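Local coordinates for protein TetR family transcriptional regulator (Streptomyces coelicolor, PDB 6SRN) that probably acts as a TetR-family DNA-binding transcriptional regulator and binds a furan-type bacterial hormone in a pocket of its C-terminal domain, in the control of antibiotic production, at residues A[79-82]-A[83-87]; A[34-37]-A[38-42]; A[113-116]-A[117-120]; A[145-148]-A[149-153]. One frame throughout, in Å; residues are numbered along the deposited sequence.

How the contacts relate
Contacts 1, 3 and 4 all reach the bound furan carboxylic acid: Tyr85 and His84 from 79-87, Phe117 from 113-120 and Trp147 from 145-153. Contact 2 stands back from it, with the side chain of Ser39 about 13 Å from the ligand, yet it packs on contact 1, where Val80 CG1 lies 3.6 Å from Ser39 OG. Contact 1 touches all three others. Its Arg87 NH1 forms a 2.8 Å salt bridge to Asp120 OD2 of contact 3, and Tyr85 CD1 comes within 3.9 Å of Trp147 CD1 in contact 4. Contact 3 also meets contact 4, Ala113 CB lying 4.0 Å from Trp147 CH2. Contacts 2 and 4 are remote, their centres 26 Å apart.

Contact 1 (A[79-82]-A[83-87]); sequences AVVE and EHYAR. With LUB (4-(Hydroxymethyl)-2-propylfuran-3-carboxylic acid), chain B.
Val81 and His84 meet through a carbonyl: His84 ND1 donates to Val81 O at 2.8 Å, nearly straight at 171°. The acceptor lies in the imidazole plane and is met on a lone pair, an arrangement that would hold the ring's rotation and that places a proton on ND1. Alongside, Val81 CG1, anti to its backbone N (chi1 175°), rests 3.6 Å from Tyr85 CE2. His84 CE1 sits over one face of the tyrosine ring, towards its rim, which completes the tight side. Here the C-terminal turns of helix 73-86, the connection between DNA-binding and ligand-binding domains in TetR-type regulators, enter the hormone pocket: Tyr85 OH donates to the carboxylate oxygen O10 of the ligand at 2.6 Å, and His84 NE2 approaches the hydroxymethyl carbon C12 at 3.9 Å. Gln130 also bonds to the tyrosine hydroxyl. The other side is looser. Glu82 runs extended on the exposed surface, and Ala86 N bonds to its carbonyl oxygen. Glu83 bends towards Arg87, whose NE and NH2 grip Glu83 OE2 side-on at 3.0 Å and 3.1 Å.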
loop_
_atom_site.group_PDB
_atom_site.type_symbol
_atom_site.label_atom_id
_atom_site.label_comp_id
_atom_site.label_asym_id
_atom_site.label_seq_id
_atom_site.Cartn_x
_atom_site.Cartn_y
_atom_site.Cartn_z
ATOM N N ALA A 79 -10.120 11.003 15.332
ATOM C CA ALA A 79 -11.548 10.841 15.073
ATOM C C ALA A 79 -11.848 10.568 13.583
ATOM O O ALA A 79 -12.724 9.808 13.270
ATOM C CB ALA A 79 -12.308 12.057 15.551
ATOM N N VAL A 80 -11.128 11.239 12.697
ATOM C CA VAL A 80 -11.280 11.028 11.264
ATOM C C VAL A 80 -10.928 9.587 10.911
ATOM O O VAL A 80 -11.689 8.895 10.254
ATOM C CB VAL A 80 -10.394 12.011 10.458
ATOM C CG1 VAL A 80 -10.339 11.617 8.976
ATOM C CG2 VAL A 80 -10.941 13.423 10.614
ATOM N N VAL A 81 -9.779 9.108 11.363
ATOM C CA VAL A 81 -9.395 7.721 11.045
ATOM C C VAL A 81 -10.386 6.718 11.637
ATOM O O VAL A 81 -10.833 5.784 10.983
ATOM C CB VAL A 81 -7.957 7.426 11.513
ATOM C CG1 VAL A 81 -7.610 5.972 11.301
ATOM C CG2 VAL A 81 -6.990 8.294 10.766
ATOM N N GLU A 82 -10.760 6.922 12.885
ATOM C CA GLU A 82 -11.730 6.000 13.516
ATOM C C GLU A 82 -13.041 5.979 12.732
ATOM O O GLU A 82 -13.658 4.922 12.531
ATOM C CB GLU A 82 -12.018 6.380 14.971
ATOM C CG GLU A 82 -10.932 6.103 15.938
ATOM C CD GLU A 82 -11.400 6.572 17.319
ATOM O OE1 GLU A 82 -12.207 7.531 17.475
ATOM O OE2 GLU A 82 -11.019 5.919 18.242
ATOM N N GLU A 83 -13.506 7.129 12.269
ATOM C CA GLU A 83 -14.767 7.181 11.585
ATOM C C GLU A 83 -14.696 6.434 10.263
ATOM O O GLU A 83 -15.654 5.773 9.871
ATOM C CB GLU A 83 -15.161 8.644 11.369
ATOM C CG GLU A 83 -16.296 8.855 10.407
ATOM C CD GLU A 83 -17.508 8.044 10.745
ATOM O OE1 GLU A 83 -17.763 7.831 11.947
ATOM O OE2 GLU A 83 -18.224 7.644 9.791
ATOM N N HIS A 84 -13.573 6.556 9.566
ATOM C CA HIS A 84 -13.480 5.917 8.236
ATOM C C HIS A 84 -13.456 4.392 8.365
ATOM O O HIS A 84 -13.737 3.701 7.387
ATOM C CB HIS A 84 -12.324 6.550 7.431
ATOM C CG HIS A 84 -11.087 5.721 7.230
ATOM N ND1 HIS A 84 -10.225 5.364 8.250
ATOM C CD2 HIS A 84 -10.513 5.263 6.103
ATOM C CE1 HIS A 84 -9.203 4.697 7.761
ATOM N NE2 HIS A 84 -9.341 4.639 6.452
ATOM N N TYR A 85 -13.191 3.869 9.556
ATOM C CA TYR A 85 -13.382 2.430 9.859
ATOM C C TYR A 85 -14.747 2.078 10.430
ATOM O O TYR A 85 -15.369 1.055 10.033
ATOM C CB TYR A 85 -12.312 1.907 10.806
ATOM C CG TYR A 85 -10.931 1.928 10.292
ATOM C CD1 TYR A 85 -10.569 1.322 9.079
ATOM C CD2 TYR A 85 -9.916 2.531 11.040
ATOM C CE1 TYR A 85 -9.266 1.361 8.625
ATOM C CE2 TYR A 85 -8.615 2.550 10.588
ATOM C CZ TYR A 85 -8.267 1.949 9.388
ATOM O OH TYR A 85 -6.957 2.031 8.957
ATOM N N ALA A 86 -15.245 2.892 11.352
ATOM C CA ALA A 86 -16.407 2.522 12.149
ATOM C C ALA A 86 -17.679 2.487 11.351
ATOM O O ALA A 86 -18.662 1.867 11.780
ATOM C CB ALA A 86 -16.564 3.475 13.319
ATOM N N ARG A 87 -17.711 3.164 10.222
ATOM C CA ARG A 87 -18.852 3.158 9.358
ATOM C C ARG A 87 -19.231 1.818 8.656
ATOM O O ARG A 87 -20.340 1.621 8.230
ATOM C CB ARG A 87 -18.701 4.304 8.361
ATOM C CG ARG A 87 -17.471 4.248 7.461
ATOM C CD ARG A 87 -17.514 5.374 6.440
ATOM N NE ARG A 87 -17.586 6.688 7.054
ATOM C CZ ARG A 87 -17.675 7.810 6.353
ATOM N NH1 ARG A 87 -17.626 7.750 5.024
ATOM N NH2 ARG A 87 -17.781 8.958 6.971
HETATM C C2 LUB B . -7.688 -0.054 3.615
HETATM C C4 LUB B . -6.610 1.707 4.479
HETATM C C5 LUB B . -6.793 1.945 3.177
HETATM C C6 LUB B . -8.163 -1.406 3.272
HETATM O O11 LUB B . -7.797 -1.275 6.245
HETATM C C9 LUB B . -7.122 -0.224 6.096
HETATM O O10 LUB B . -6.425 0.271 7.054
HETATM C C3 LUB B . -7.068 0.447 4.813
HETATM C C12 LUB B . -6.078 2.801 5.393
HETATM O O13 LUB B . -4.966 2.274 6.154
HETATM O O1 LUB B . -7.350 0.808 2.568
HETATM C C7 LUB B . -9.672 -1.312 3.006
HETATM C C8 LUB B . -10.286 -2.656 2.703
#

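Contact 2 (A[34-37]-A[38-42])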
loop_
_atom_site.group_PDB
_atom_site.type_symbol
_atom_site.label_atom_id
_atom_site.label_comp_id
_atom_site.label_asym_id
_atom_site.label_seq_id
_atom_site.Cartn_x
_atom_site.Cartn_y
_atom_site.Cartn_z
ATOM N N ILE A 34 -17.931 19.163 11.547
ATOM C CA ILE A 34 -16.520 19.484 11.837
ATOM C C ILE A 34 -15.623 18.392 11.255
ATOM O O ILE A 34 -14.606 18.699 10.653
ATOM C CB ILE A 34 -16.280 19.664 13.354
ATOM C CG1 ILE A 34 -17.141 20.812 13.902
ATOM C CG2 ILE A 34 -14.804 19.898 13.652
ATOM C CD1 ILE A 34 -17.281 20.834 15.415
ATOM N N LEU A 35 -15.996 17.138 11.456
ATOM C CA LEU A 35 -15.220 16.022 10.947
ATOM C C LEU A 35 -15.143 16.049 9.423
ATOM O O LEU A 35 -14.102 15.733 8.880
ATOM C CB LEU A 35 -15.826 14.685 11.392
ATOM C CG LEU A 35 -15.455 14.058 12.736
ATOM C CD1 LEU A 35 -16.046 12.652 12.814
ATOM C CD2 LEU A 35 -13.945 13.962 12.910
ATOM N N GLU A 36 -16.215 16.444 8.732
ATOM C CA GLU A 36 -16.187 16.520 7.277
ATOM C C GLU A 36 -15.218 17.600 6.790
ATOM O O GLU A 36 -14.417 17.362 5.881
ATOM C CB GLU A 36 -17.593 16.757 6.754
ATOM C CG GLU A 36 -17.778 16.495 5.280
ATOM C CD GLU A 36 -17.679 14.997 4.881
ATOM O OE1 GLU A 36 -17.990 14.028 5.672
ATOM O OE2 GLU A 36 -17.350 14.757 3.701
ATOM N N ALA A 37 -15.276 18.769 7.425
ATOM C CA ALA A 37 -14.335 19.839 7.105
ATOM C C ALA A 37 -12.898 19.458 7.383
ATOM O O ALA A 37 -12.024 19.715 6.555
ATOM C CB ALA A 37 -14.696 21.114 7.862
ATOM N N ALA A 38 -12.672 18.819 8.525
ATOM C CA ALA A 38 -11.351 18.350 8.849
ATOM C C ALA A 38 -10.864 17.346 7.801
ATOM O O ALA A 38 -9.708 17.360 7.412
ATOM C CB ALA A 38 -11.339 17.718 10.214
ATOM N N SER A 39 -11.760 16.497 7.377
ATOM C CA SER A 39 -11.410 15.460 6.392
ATOM C C SER A 39 -10.995 16.088 5.094
ATOM O O SER A 39 -10.056 15.643 4.448
ATOM C CB SER A 39 -12.566 14.510 6.191
ATOM O OG SER A 39 -12.749 13.716 7.370
ATOM N N GLU A 40 -11.759 17.075 4.646
ATOM C CA GLU A 40 -11.430 17.755 3.412
ATOM C C GLU A 40 -10.022 18.312 3.499
ATOM O O GLU A 40 -9.249 18.174 2.551
ATOM C CB GLU A 40 -12.449 18.872 3.124
ATOM C CG GLU A 40 -13.833 18.336 2.742
ATOM C CD GLU A 40 -14.961 19.363 2.820
ATOM O OE1 GLU A 40 -14.673 20.550 3.037
ATOM O OE2 GLU A 40 -16.149 18.976 2.637
ATOM N N ILE A 41 -9.692 18.960 4.602
ATOM C CA ILE A 41 -8.370 19.588 4.748
ATOM C C ILE A 41 -7.230 18.564 4.892
ATOM O O ILE A 41 -6.164 18.704 4.294
ATOM C CB ILE A 41 -8.409 20.640 5.886
ATOM C CG1 ILE A 41 -9.295 21.785 5.416
ATOM C CG2 ILE A 41 -7.001 21.118 6.255
ATOM C CD1 ILE A 41 -9.709 22.731 6.474
ATOM N N PHE A 42 -7.466 17.540 5.686
ATOM C CA PHE A 42 -6.443 16.503 5.822
ATOM C C PHE A 42 -6.217 15.799 4.487
ATOM O O PHE A 42 -5.090 15.449 4.150
ATOM C CB PHE A 42 -6.821 15.445 6.848
ATOM C CG PHE A 42 -6.707 15.865 8.303
ATOM C CD1 PHE A 42 -5.588 16.493 8.812
ATOM C CD2 PHE A 42 -7.723 15.495 9.187
ATOM C CE1 PHE A 42 -5.515 16.788 10.174
ATOM C CE2 PHE A 42 -7.654 15.760 10.550
ATOM C CZ PHE A 42 -6.562 16.431 11.014
#
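Regular i to i+4 bonds run through 34-42, from Ala38 N to Ile34 O, Ser39 N to Leu35 O, Glu40 N to Glu36 O and Ile41 N to Ala37 O, all between 2.9 and 3.1 Å, as expected of an unbroken alpha-helix. Ser39 adds a side-chain bond to this ladder. With OG beside its own backbone N (chi1 -69°), the hydroxyl turns back along the helix and donates to Leu35 O at 2.9 Å. Leu35 O therefore accepts twice, from Ser39 N and Ser39 OG, which reach it from opposite faces of the carbonyl plane; the buried hydroxyl spends its proton within its own helix. One residue further on, Glu36 and Glu40, themselves a turn apart, put like charges near each other, OE2 to OE2 being 4.5 Å. Their carboxylate planes stand 78° apart, and Glu40 OE2 comes 4.0 Å from Glu36 CG. Repulsion there is probably eased by Arg58, which forms a salt bridge to Glu40 OE1. Ile41 lays CG1 against Ala37 O at 3.6 Å. This is the first helix of the TetR-type DNA-binding domain, helix 31-49. Ala37 and Ile41 face helix 52-59 of the predicted helix-turn-helix, Leu35, Ala38 and Ser39 pack on helix 73-86, and Glu36 and Ser39 also touch helix 121-131.

Contact 3 (A[113-116]-A[117-120]). With LUB (4-(Hydroxymethyl)-2-propylfuran-3-carboxylic acid), chain B.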
loop_
_atom_site.group_PDB
_atom_site.type_symbol
_atom_site.label_atom_id
_atom_site.label_comp_id
_atom_site.label_asym_id
_atom_site.label_seq_id
_atom_site.Cartn_x
_atom_site.Cartn_y
_atom_site.Cartn_z
ATOM N N ALA A 113 -16.327 0.157 -0.709
ATOM C CA ALA A 113 -15.095 0.806 -0.254
ATOM C C ALA A 113 -14.420 1.504 -1.382
ATOM O O ALA A 113 -13.873 2.602 -1.170
ATOM C CB ALA A 113 -14.163 -0.216 0.342
ATOM N N ALA A 114 -14.339 0.891 -2.567
ATOM C CA ALA A 114 -13.658 1.535 -3.690
ATOM C C ALA A 114 -14.316 2.843 -4.105
ATOM O O ALA A 114 -13.632 3.872 -4.302
ATOM C CB ALA A 114 -13.582 0.568 -4.867
ATOM N N GLN A 115 -15.657 2.851 -4.171
ATOM C CA GLN A 115 -16.407 4.061 -4.491
ATOM C C GLN A 115 -16.193 5.105 -3.406
ATOM O O GLN A 115 -16.126 6.297 -3.661
ATOM C CB GLN A 115 -17.925 3.754 -4.512
ATOM C CG GLN A 115 -18.363 2.904 -5.642
ATOM C CD GLN A 115 -19.846 2.562 -5.513
ATOM O OE1 GLN A 115 -20.275 1.979 -4.527
ATOM N NE2 GLN A 115 -20.649 3.055 -6.420
ATOM N N ALA A 116 -16.100 4.646 -2.150
ATOM C CA ALA A 116 -15.998 5.591 -1.045
ATOM C C ALA A 116 -14.608 6.263 -1.016
ATOM O O ALA A 116 -14.484 7.453 -0.747
ATOM C CB ALA A 116 -16.300 4.909 0.262
ATOM N N PHE A 117 -13.552 5.470 -1.242
ATOM C CA PHE A 117 -12.240 6.097 -1.405
ATOM C C PHE A 117 -12.220 7.037 -2.603
ATOM O O PHE A 117 -11.561 8.091 -2.569
ATOM C CB PHE A 117 -11.128 5.044 -1.519
ATOM C CG PHE A 117 -10.733 4.406 -0.206
ATOM C CD1 PHE A 117 -10.123 5.174 0.797
ATOM C CD2 PHE A 117 -10.915 3.057 0.030
ATOM C CE1 PHE A 117 -9.730 4.546 1.989
ATOM C CE2 PHE A 117 -10.535 2.463 1.213
ATOM C CZ PHE A 117 -9.935 3.203 2.204
ATOM N N ARG A 118 -12.925 6.681 -3.669
ATOM C CA ARG A 118 -12.997 7.547 -4.835
ATOM C C ARG A 118 -13.638 8.914 -4.550
ATOM O O ARG A 118 -13.109 9.946 -5.011
ATOM C CB ARG A 118 -13.754 6.866 -5.961
ATOM C CG ARG A 118 -13.645 7.551 -7.327
ATOM C CD ARG A 118 -14.612 6.975 -8.353
ATOM N NE ARG A 118 -15.978 7.167 -7.848
ATOM C CZ ARG A 118 -17.050 6.433 -8.146
ATOM N NH1 ARG A 118 -17.007 5.457 -9.029
ATOM N NH2 ARG A 118 -18.181 6.656 -7.525
ATOM N N ASP A 119 -14.663 8.925 -3.713
ATOM C CA ASP A 119 -15.570 10.065 -3.564
ATOM C C ASP A 119 -15.569 10.795 -2.229
ATOM O O ASP A 119 -15.957 11.964 -2.193
ATOM C CB ASP A 119 -17.014 9.611 -3.851
ATOM C CG ASP A 119 -17.259 9.227 -5.314
ATOM O OD1 ASP A 119 -16.397 9.482 -6.206
ATOM O OD2 ASP A 119 -18.381 8.695 -5.497
ATOM N N ASP A 120 -15.253 10.102 -1.138
ATOM C CA ASP A 120 -15.645 10.570 0.191
ATOM C C ASP A 120 -14.431 11.127 0.936
ATOM O O ASP A 120 -13.484 10.409 1.194
ATOM C CB ASP A 120 -16.278 9.422 0.997
ATOM C CG ASP A 120 -16.880 9.888 2.277
ATOM O OD1 ASP A 120 -16.354 10.843 2.891
ATOM O OD2 ASP A 120 -17.886 9.249 2.718
HETATM C C2 LUB B . -7.688 -0.054 3.615
HETATM C C4 LUB B . -6.610 1.707 4.479
HETATM C C5 LUB B . -6.793 1.945 3.177
HETATM C C6 LUB B . -8.163 -1.406 3.272
HETATM O O11 LUB B . -7.797 -1.275 6.245
HETATM C C9 LUB B . -7.122 -0.224 6.096
HETATM O O10 LUB B . -6.425 0.271 7.054
HETATM C C3 LUB B . -7.068 0.447 4.813
HETATM C C12 LUB B . -6.078 2.801 5.393
HETATM O O13 LUB B . -4.966 2.274 6.154
HETATM O O1 LUB B . -7.350 0.808 2.568
HETATM C C7 LUB B . -9.672 -1.312 3.006
HETATM C C8 LUB B . -10.286 -2.656 2.703
#
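Phe117 and Ala113 lie one turn apart, the ring leaning back obliquely beside the earlier carbonyl, with CD2 3.2 Å from Ala113 O. That same oxygen takes the backbone bond from Phe117 N at 2.9 Å, almost straight at 173°. CG stands beside the backbone N (chi1 -77°), a setting that sends the far end of the ring into the pocket, where CZ lies 3.5 Å from the furan carbon C5 of the ligand, again at an oblique tilt. Arg118 takes a different direction, running its chain anti to the backbone N and bending at chi3. Its guanidinium lies with one face towards Gln115 CB, 4.2 Å from NH2, while its edge meets Asp119. NE to OD1 and NH2 to OD2 are both 2.9 Å, a side-on grip with one nitrogen for each oxygen; both oxygens lie close to the guanidinium plane, but the nitrogens stand off the carboxylate plane, NE above OD1. The segment closes helix 102-119 of the TetR-type ligand-binding domain, and the last turn loosens: Asp119 N makes weak bonds to Gln115 O and Ala116 O, whereas Asp120 N bonds to Ala116 O at 2.8 Å. Asp120 then serves as N-cap of helix 121-131, OD1 receiving Val122 N and OD2 pairing with Arg87. Phe181 and Gln185 of helix 170-192 also pack against Phe117.

Contact 4 (A[145-148]-A[149-153]); sequences VDWT and HLLEV. With LUB (4-(Hydroxymethyl)-2-propylfuran-3-carboxylic acid), chain B.
Trp147 is turned by a chi1 of -92°, away from a usual staggered value, and a chi2 of 96°, which together stand the indole across the path of Leu151. Leu151 itself keeps CG beside its backbone N (chi1 -64°), bringing that carbon to the edge of the ring, 4.1 Å from Trp147 CE3, with CD2 equally close to CZ3. The two side chains cross at a slant. Leu150 has the other chi1 setting, CG anti to the backbone N, and its CD2 comes over one indole face at a looser 4.4 Å from CE3. On the opposite face lies the hormone: the terminal carbon C8 of its propyl tail is 3.5 Å from Trp147 CD2, offset towards the rim, consistent with a CH-pi contact. The carboxylate oxygen O11 sits 3.6 Å from Trp147 CD1. The indole thus lies between the aliphatic tail and, more loosely, a leucine, with a second leucine at its edge. In the backbone, Leu151 N bonds to Trp147 O at 3.0 Å and Leu150 N to Asp146 O at 2.9 Å, the ordinary ladder of an alpha-helix in its first turns. Thr148 OG1 returns to Tyr144 O, just before the helix. Helix 145-161 lines the pocket and packs among the helices of the ligand-binding domain: Trp147 also meets Met109, Leu110 and Ala113 of helix 102-119, Thr148 and Glu152 lie on helix 170-192, Leu150 reaches Trp88 and Met92 of helix 88-96, and Val145 packs on Leu191 of the second subunit.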
loop_
_atom_site.group_PDB
_atom_site.type_symbol
_atom_site.label_atom_id
_atom_site.label_comp_id
_atom_site.label_asym_id
_atom_site.label_seq_id
_atom_site.Cartn_x
_atom_site.Cartn_y
_atom_site.Cartn_z
ATOM N N VAL A 145 -6.426 -4.051 10.468
ATOM C CA VAL A 145 -6.975 -5.076 11.324
ATOM C C VAL A 145 -8.510 -5.016 11.429
ATOM O O VAL A 145 -9.152 -6.039 11.526
ATOM C CB VAL A 145 -6.300 -5.153 12.689
ATOM C CG1 VAL A 145 -4.810 -5.412 12.574
ATOM C CG2 VAL A 145 -6.525 -3.897 13.442
ATOM N N ASP A 146 -9.105 -3.825 11.383
ATOM C CA ASP A 146 -10.565 -3.716 11.468
ATOM C C ASP A 146 -11.241 -4.355 10.254
ATOM O O ASP A 146 -12.170 -5.125 10.400
ATOM C CB ASP A 146 -10.986 -2.249 11.610
ATOM C CG ASP A 146 -10.582 -1.644 12.937
ATOM O OD1 ASP A 146 -10.840 -2.331 13.968
ATOM O OD2 ASP A 146 -9.981 -0.535 12.962
ATOM N N TRP A 147 -10.731 -4.062 9.062
ATOM C CA TRP A 147 -11.311 -4.626 7.857
ATOM C C TRP A 147 -11.033 -6.123 7.794
ATOM O O TRP A 147 -11.871 -6.868 7.371
ATOM C CB TRP A 147 -10.754 -3.937 6.607
ATOM C CG TRP A 147 -11.580 -2.761 6.125
ATOM C CD1 TRP A 147 -11.376 -1.410 6.396
ATOM C CD2 TRP A 147 -12.710 -2.826 5.273
ATOM N NE1 TRP A 147 -12.338 -0.651 5.736
ATOM C CE2 TRP A 147 -13.195 -1.500 5.086
ATOM C CE3 TRP A 147 -13.394 -3.884 4.658
ATOM C CZ2 TRP A 147 -14.270 -1.241 4.230
ATOM C CZ3 TRP A 147 -14.463 -3.607 3.855
ATOM C CH2 TRP A 147 -14.899 -2.312 3.673
ATOM N N THR A 148 -9.863 -6.557 8.247
ATOM C CA THR A 148 -9.568 -7.974 8.263
ATOM C C THR A 148 -10.563 -8.733 9.136
ATOM O O THR A 148 -11.123 -9.732 8.668
ATOM C CB THR A 148 -8.102 -8.232 8.633
ATOM O OG1 THR A 148 -7.249 -7.519 7.727
ATOM C CG2 THR A 148 -7.776 -9.736 8.542
ATOM N N HIS A 149 -10.791 -8.227 10.339
ATOM C CA HIS A 149 -11.755 -8.834 11.265
ATOM C C HIS A 149 -13.167 -8.787 10.719
ATOM O O HIS A 149 -13.947 -9.764 10.839
ATOM C CB HIS A 149 -11.669 -8.159 12.633
ATOM C CG HIS A 149 -10.593 -8.732 13.491
ATOM N ND1 HIS A 149 -9.717 -7.965 14.229
ATOM C CD2 HIS A 149 -10.257 -10.026 13.730
ATOM C CE1 HIS A 149 -8.901 -8.767 14.900
ATOM N NE2 HIS A 149 -9.192 -10.017 14.595
ATOM N N LEU A 150 -13.510 -7.670 10.091
ATOM C CA LEU A 150 -14.825 -7.519 9.511
ATOM C C LEU A 150 -15.119 -8.561 8.442
ATOM O O LEU A 150 -16.150 -9.225 8.477
ATOM C CB LEU A 150 -15.014 -6.078 8.997
ATOM C CG LEU A 150 -16.397 -5.712 8.472
ATOM C CD1 LEU A 150 -17.469 -5.845 9.538
ATOM C CD2 LEU A 150 -16.361 -4.295 7.938
ATOM N N LEU A 151 -14.198 -8.776 7.523
ATOM C CA LEU A 151 -14.419 -9.681 6.375
ATOM C C LEU A 151 -14.262 -11.163 6.726
ATOM O O LEU A 151 -14.793 -12.051 6.085
ATOM C CB LEU A 151 -13.446 -9.350 5.236
ATOM C CG LEU A 151 -13.610 -7.958 4.600
ATOM C CD1 LEU A 151 -12.690 -7.826 3.401
ATOM C CD2 LEU A 151 -15.050 -7.685 4.211
ATOM N N GLU A 152 -13.486 -11.441 7.754
ATOM C CA GLU A 152 -13.275 -12.833 8.142
ATOM C C GLU A 152 -14.594 -13.580 8.434
ATOM O O GLU A 152 -14.722 -14.770 8.164
ATOM C CB GLU A 152 -12.385 -12.815 9.391
ATOM C CG GLU A 152 -11.445 -13.951 9.538
ATOM C CD GLU A 152 -10.507 -13.717 10.729
ATOM O OE1 GLU A 152 -10.717 -12.780 11.572
ATOM O OE2 GLU A 152 -9.529 -14.439 10.788
ATOM N N VAL A 153 -15.557 -12.886 9.038
ATOM C CA VAL A 153 -16.827 -13.472 9.430
ATOM C C VAL A 153 -17.610 -14.032 8.237
ATOM O O VAL A 153 -17.898 -15.258 8.206
ATOM C CB VAL A 153 -17.683 -12.496 10.243
ATOM C CG1 VAL A 153 -19.056 -13.100 10.569
ATOM C CG2 VAL A 153 -16.969 -12.136 11.532
HETATM C C2 LUB B . -7.688 -0.054 3.615
HETATM C C4 LUB B . -6.610 1.707 4.479
HETATM C C5 LUB B . -6.793 1.945 3.177
HETATM C C6 LUB B . -8.163 -1.406 3.272
HETATM O O11 LUB B . -7.797 -1.275 6.245
HETATM C C9 LUB B . -7.122 -0.224 6.096
HETATM O O10 LUB B . -6.425 0.271 7.054
HETATM C C3 LUB B . -7.068 0.447 4.813
HETATM C C12 LUB B . -6.078 2.801 5.393
HETATM O O13 LUB B . -4.966 2.274 6.154
HETATM O O1 LUB B . -7.350 0.808 2.568
HETATM C C7 LUB B . -9.672 -1.312 3.006
HETATM C C8 LUB B . -10.286 -2.656 2.703
#